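Local coordinates for protein hemoglobin component VII (Tokunagayusurika akamusi, PDB 1X46) that probably binds and carries oxygen at a heme group, as a globin from the hemoglobin of a midge larva, at residues A[72-75]-A[76-80]; A[80-83]-A[84-87]. All blocks are in the same frame, centred on the assembly; numbering follows the deposited sequence.

Contact 1 of 2, residues A[72-75]-A[76-80]; sequences INEA and IALMG
Ile-72 and Ile-76 lie side by side one helical turn apart, pointing the same way, near the C-terminal end of helix 59-78. CG2 of Ile-72 packs tightly on CD1 of Ile-76 at 3.5 Å; that methyl stands anti to the backbone N of its residue, which turns the other branch, CG1 (chi1 -60°), away from Ile-76. Ile-72 also touches the heme. The backbone joins the same two residues, Ile-76 N donating to Ile-72 O over 2.9 Å. The bond from Ala-77 N to Asn-73 O, 3.0 Å long, repeats this step one residue on, while the side-chain OD1 of Asn-73 bonds to NE1 of Trp-19. Glu-74 runs its extended chain alongside Leu-78, with its CG 4.1 Å from Leu-78 CD1, and its carbonyl O receives Leu-78 N at 3.0 Å. Ala-75 O takes a second, weak bond from that same N-H at 3.1 Å, so the amide is shared between an i-4 and an i-3 acceptor. The two isoleucines rest on Trp-19 of helix 9-20, whereas Ala-75 and Leu-78 pack against Leu-88 of helix 85-100.

Contact 2 of 2, residues A[80-83]-A[84-87]; sequences GVAE and NRPA
Asn-84 sits where two overlapping type I beta turns, 81-84 and 82-85, lead into helix 85-100 of the globin fold, and its backbone N and its carboxamide both meet Val-81, three residues back. The corner between helices 59-78 and 85-100 is closed by the two successive i to i-3 backbone bonds of these turns. In the first, Asn-84 N reaches Val-81 O at 3.0 Å. The side chains of the same two residues cross at a slant: ND2 of Asn-84 passes 3.9 Å from CB of Val-81, close to CG1 as well, in van der Waals contact. A chi1 of -78° puts the carboxamide beside the backbone N of its own residue, and from there it can extend back over Val-81.

Glu-83 meets Asn-84 differently, through the root of its side chain. Its CG occupies the crowded position between backbone N and carbonyl carbon, 3.8 Å from Asn-84 N, and the chain then bends at chi2.

Ala-82 supplies the acceptor for the second turn bond, from Arg-85 N to its O, also 3.0 Å long but straighter at the hydrogen, 163°. The arginine side chain folds back over the same residue, bringing NH1 to 4.0 Å from the methyl CB of Ala-82, while the carbonyl O of Ala-82 lies over one guanidinium face, displaced from the centre of the group. Pro-86 has no N-H to continue the backbone pattern. One residue later a water molecule bridges the step, donating to Glu-83 O at 2.6 Å and accepting from Ala-87 N at 3.0 Å.

Overall arrangement
Contacts 1 and 2 both lie toward the surface, on the same side of the chain's centre, and share Gly-80, whose backbone angles favour glycine. Contact 1 reaches deeper, with one buried residue and a heme-touching isoleucine; its chemistry is i to i-4 helical bonding with apolar packing. The centre of contact 2 lies about 19 Å from the centre of the chain, that of contact 1 about 11 Å. In contact 2, mostly exposed, i to i-3 turn bonds and a bridging water hold the backbone, and polar side chains contribute only packing between the segments. Leu-78 joins both contacts: its O packs on the turn at Asn-84 CB (3.4 Å), its CD1 on helix 85-100 at Ala-87 C (4.0 Å).

Contact 1 of 2, residues A[72-75]-A[76-80]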
ATOM      1  N   ILE A  72      -4.599  -1.291   4.594  1.00 10.19           N
ATOM      2  CA  ILE A  72      -4.651  -0.023   3.856  1.00  9.10           C
ATOM      3  C   ILE A  72      -5.975   0.693   4.075  1.00 11.52           C
ATOM      4  O   ILE A  72      -5.990   1.899   4.292  1.00 11.58           O
ATOM      5  CB  ILE A  72      -4.357  -0.231   2.334  1.00 10.33           C
ATOM      6  CG1 ILE A  72      -2.968  -0.831   2.142  1.00 11.59           C
ATOM      7  CG2 ILE A  72      -4.448   1.111   1.566  1.00 12.17           C
ATOM      8  CD1 ILE A  72      -2.592  -1.205   0.684  1.00 13.09           C
ATOM      9  N   ASN A  73      -7.079  -0.052   3.987  1.00 10.70           N
ATOM     10  CA  ASN A  73      -8.416   0.485   4.220  1.00 12.14           C
ATOM     11  C   ASN A  73      -8.499   1.184   5.565  1.00 13.99           C
ATOM     12  O   ASN A  73      -9.056   2.295   5.655  1.00 13.73           O
ATOM     13  CB  ASN A  73      -9.430  -0.643   4.266  1.00 13.28           C
ATOM     14  CG  ASN A  73      -9.903  -1.077   2.919  1.00 18.56           C
ATOM     15  OD1 ASN A  73      -9.542  -0.516   1.882  1.00 20.70           O
ATOM     16  ND2 ASN A  73     -10.717  -2.129   2.919  1.00 17.42           N
ATOM     17  N   GLU A  74      -8.018   0.523   6.618  1.00 11.30           N
ATOM     18  CA  GLU A  74      -8.056   1.132   7.935  1.00 12.10           C
ATOM     19  C   GLU A  74      -7.202   2.372   7.999  1.00 12.44           C
ATOM     20  O   GLU A  74      -7.615   3.396   8.573  1.00 12.59           O
ATOM     21  CB  GLU A  74      -7.644   0.172   9.044  1.00 13.85           C
ATOM     22  CG  GLU A  74      -7.939   0.789  10.408  1.00 17.69           C
ATOM     23  CD  GLU A  74      -7.556  -0.060  11.604  1.00 21.37           C
ATOM     24  OE1 GLU A  74      -6.887  -1.106  11.455  1.00 23.12           O
ATOM     25  OE2 GLU A  74      -7.921   0.379  12.719  1.00 21.53           O
ATOM     26  N   ALA A  75      -5.992   2.292   7.458  1.00 10.78           N
ATOM     27  CA  ALA A  75      -5.112   3.465   7.525  1.00 11.33           C
ATOM     28  C   ALA A  75      -5.758   4.646   6.806  1.00 13.23           C
ATOM     29  O   ALA A  75      -5.752   5.780   7.300  1.00 13.24           O
ATOM     30  CB  ALA A  75      -3.738   3.134   6.918  1.00 13.73           C
ATOM     31  N   ILE A  76      -6.320   4.395   5.634  1.00 11.19           N
ATOM     32  CA  ILE A  76      -6.865   5.491   4.871  1.00 11.67           C
ATOM     33  C   ILE A  76      -8.099   6.051   5.603  1.00 12.89           C
ATOM     34  O   ILE A  76      -8.276   7.272   5.650  1.00 14.93           O
ATOM     35  CB  ILE A  76      -7.085   5.086   3.374  1.00 12.38           C
ATOM     36  CG1 ILE A  76      -5.713   4.941   2.707  1.00 13.24           C
ATOM     37  CG2 ILE A  76      -7.933   6.136   2.628  1.00 14.30           C
ATOM     38  CD1 ILE A  76      -5.790   4.316   1.268  1.00 14.86           C
ATOM     39  N   ALA A  77      -8.897   5.184   6.245  1.00 12.68           N
ATOM     40  CA  ALA A  77     -10.040   5.631   7.072  1.00 12.86           C
ATOM     41  C   ALA A  77      -9.649   6.553   8.222  1.00 14.75           C
ATOM     42  O   ALA A  77     -10.404   7.484   8.558  1.00 14.55           O
ATOM     43  CB  ALA A  77     -10.811   4.435   7.632  1.00 13.85           C
ATOM     44  N   LEU A  78      -8.472   6.297   8.793  1.00 11.96           N
ATOM     45  CA  LEU A  78      -7.922   7.085   9.900  1.00 12.82           C
ATOM     46  C   LEU A  78      -7.306   8.444   9.500  1.00 13.74           C
ATOM     47  O   LEU A  78      -6.971   9.256  10.378  1.00 14.93           O
ATOM     48  CB  LEU A  78      -6.911   6.266  10.696  1.00 12.33           C
ATOM     49  CG  LEU A  78      -7.485   5.056  11.429  1.00 13.14           C
ATOM     50  CD1 LEU A  78      -6.346   4.217  11.941  1.00 14.86           C
ATOM     51  CD2 LEU A  78      -8.404   5.486  12.590  1.00 13.39           C
ATOM     52  N   MET A  79      -7.141   8.674   8.198  1.00 13.79           N
ATOM     53  CA  MET A  79      -6.583   9.939   7.699  1.00 16.85           C
ATOM     54  C   MET A  79      -7.571  11.084   7.850  1.00 15.74           C
ATOM     55  O   MET A  79      -8.767  10.884   7.752  1.00 18.63           O
ATOM     56  CB  MET A  79      -6.241   9.813   6.228  1.00 18.18           C
ATOM     57  CG  MET A  79      -5.042   8.991   5.987  1.00 15.33           C
ATOM     58  SD  MET A  79      -4.814   8.598   4.221  1.00 22.73           S
ATOM     59  CE  MET A  79      -4.353  10.142   3.506  1.00 17.42           C
ATOM     60  N   GLY A  80      -7.049  12.297   8.050  1.00 19.92           N
ATOM     61  CA  GLY A  80      -7.870  13.494   7.930  1.00 20.96           C
ATOM     62  C   GLY A  80      -8.395  14.092   9.220  1.00 22.82           C
ATOM     63  O   GLY A  80      -9.026  15.155   9.196  1.00 24.47           O
TER

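Contact 2 of 2, residues A[80-83]-A[84-87]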
ATOM      1  N   GLY A  80      -7.049  12.297   8.050  1.00 19.92           N
ATOM      2  CA  GLY A  80      -7.870  13.494   7.930  1.00 20.96           C
ATOM      3  C   GLY A  80      -8.395  14.092   9.220  1.00 22.82           C
ATOM      4  O   GLY A  80      -9.026  15.155   9.196  1.00 24.47           O
ATOM      5  N   VAL A  81      -8.137  13.396  10.328  1.00 21.10           N
ATOM      6  CA  VAL A  81      -8.662  13.737  11.649  1.00 22.57           C
ATOM      7  C   VAL A  81      -7.534  13.722  12.680  1.00 20.75           C
ATOM      8  O   VAL A  81      -6.876  12.704  12.903  1.00 20.12           O
ATOM      9  CB  VAL A  81      -9.756  12.714  12.078  1.00 24.26           C
ATOM     10  CG1 VAL A  81     -10.330  13.069  13.416  1.00 26.93           C
ATOM     11  CG2 VAL A  81     -10.883  12.649  11.051  1.00 24.17           C
ATOM     12  N   ALA A  82      -7.331  14.841  13.372  1.00 21.69           N
ATOM     13  CA  ALA A  82      -6.227  14.911  14.313  1.00 21.22           C
ATOM     14  C   ALA A  82      -6.307  13.854  15.429  1.00 20.00           C
ATOM     15  O   ALA A  82      -5.295  13.249  15.781  1.00 21.30           O
ATOM     16  CB  ALA A  82      -6.123  16.322  14.901  1.00 23.42           C
ATOM     17  N   GLU A  83      -7.505  13.618  15.969  1.00 20.33           N
ATOM     18  CA  GLU A  83      -7.622  12.685  17.090  1.00 23.60           C
ATOM     19  C   GLU A  83      -7.320  11.237  16.682  1.00 20.18           C
ATOM     20  O   GLU A  83      -7.099  10.388  17.541  1.00 23.42           O
ATOM     21  CB  GLU A  83      -8.983  12.802  17.798  1.00 28.03           C
ATOM     22  CG  GLU A  83     -10.186  12.909  16.881  1.00 35.15           C
ATOM     23  CD  GLU A  83     -10.657  14.347  16.697  1.00 40.37           C
ATOM     24  OE1 GLU A  83      -9.988  15.120  15.960  1.00 42.30           O
ATOM     25  OE2 GLU A  83     -11.703  14.708  17.288  1.00 43.37           O
ATOM     26  N   ASN A  84      -7.282  10.969  15.369  1.00 20.90           N
ATOM     27  CA  ASN A  84      -6.944   9.641  14.855  1.00 18.53           C
ATOM     28  C   ASN A  84      -5.469   9.480  14.487  1.00 19.49           C
ATOM     29  O   ASN A  84      -5.020   8.373  14.135  1.00 17.29           O
ATOM     30  CB  ASN A  84      -7.807   9.293  13.637  1.00 17.50           C
ATOM     31  CG  ASN A  84      -9.223   8.859  14.004  1.00 18.87           C
ATOM     32  OD1 ASN A  84      -9.495   8.387  15.122  1.00 19.04           O
ATOM     33  ND2 ASN A  84     -10.125   8.991  13.045  1.00 17.19           N
ATOM     34  N   ARG A  85      -4.703  10.559  14.588  1.00 18.64           N
ATOM     35  CA  ARG A  85      -3.290  10.476  14.194  1.00 17.65           C
ATOM     36  C   ARG A  85      -2.492   9.453  15.030  1.00 18.94           C
ATOM     37  O   ARG A  85      -1.716   8.686  14.438  1.00 17.01           O
ATOM     38  CB  ARG A  85      -2.604  11.847  14.179  1.00 20.92           C
ATOM     39  CG  ARG A  85      -1.347  11.891  13.296  1.00 21.75           C
ATOM     40  CD  ARG A  85      -0.805  13.304  13.078  1.00 25.45           C
ATOM     41  NE  ARG A  85      -0.574  13.920  14.382  1.00 27.53           N
ATOM     42  CZ  ARG A  85      -1.261  14.945  14.893  1.00 33.36           C
ATOM     43  NH1 ARG A  85      -2.229  15.549  14.199  1.00 32.54           N
ATOM     44  NH2 ARG A  85      -0.963  15.378  16.112  1.00 36.67           N
ATOM     45  N   PRO A  86      -2.623   9.404  16.367  1.00 18.61           N
ATOM     46  CA  PRO A  86      -1.933   8.356  17.141  1.00 19.64           C
ATOM     47  C   PRO A  86      -2.310   6.952  16.691  1.00 18.18           C
ATOM     48  O   PRO A  86      -1.409   6.118  16.556  1.00 18.35           O
ATOM     49  CB  PRO A  86      -2.376   8.606  18.596  1.00 21.24           C
ATOM     50  CG  PRO A  86      -2.801  10.027  18.615  1.00 24.38           C
ATOM     51  CD  PRO A  86      -3.355  10.336  17.259  1.00 19.38           C
ATOM     52  N   ALA A  87      -3.597   6.698  16.468  1.00 18.82           N
ATOM     53  CA  ALA A  87      -4.040   5.394  16.003  1.00 16.49           C
ATOM     54  C   ALA A  87      -3.460   5.056  14.633  1.00 15.93           C
ATOM     55  O   ALA A  87      -3.045   3.909  14.394  1.00 16.64           O
ATOM     56  CB  ALA A  87      -5.546   5.320  15.971  1.00 18.15           C
TER
HETATM   57  O   HOH W   1      -5.944   8.087  17.782  1.00 20.08           O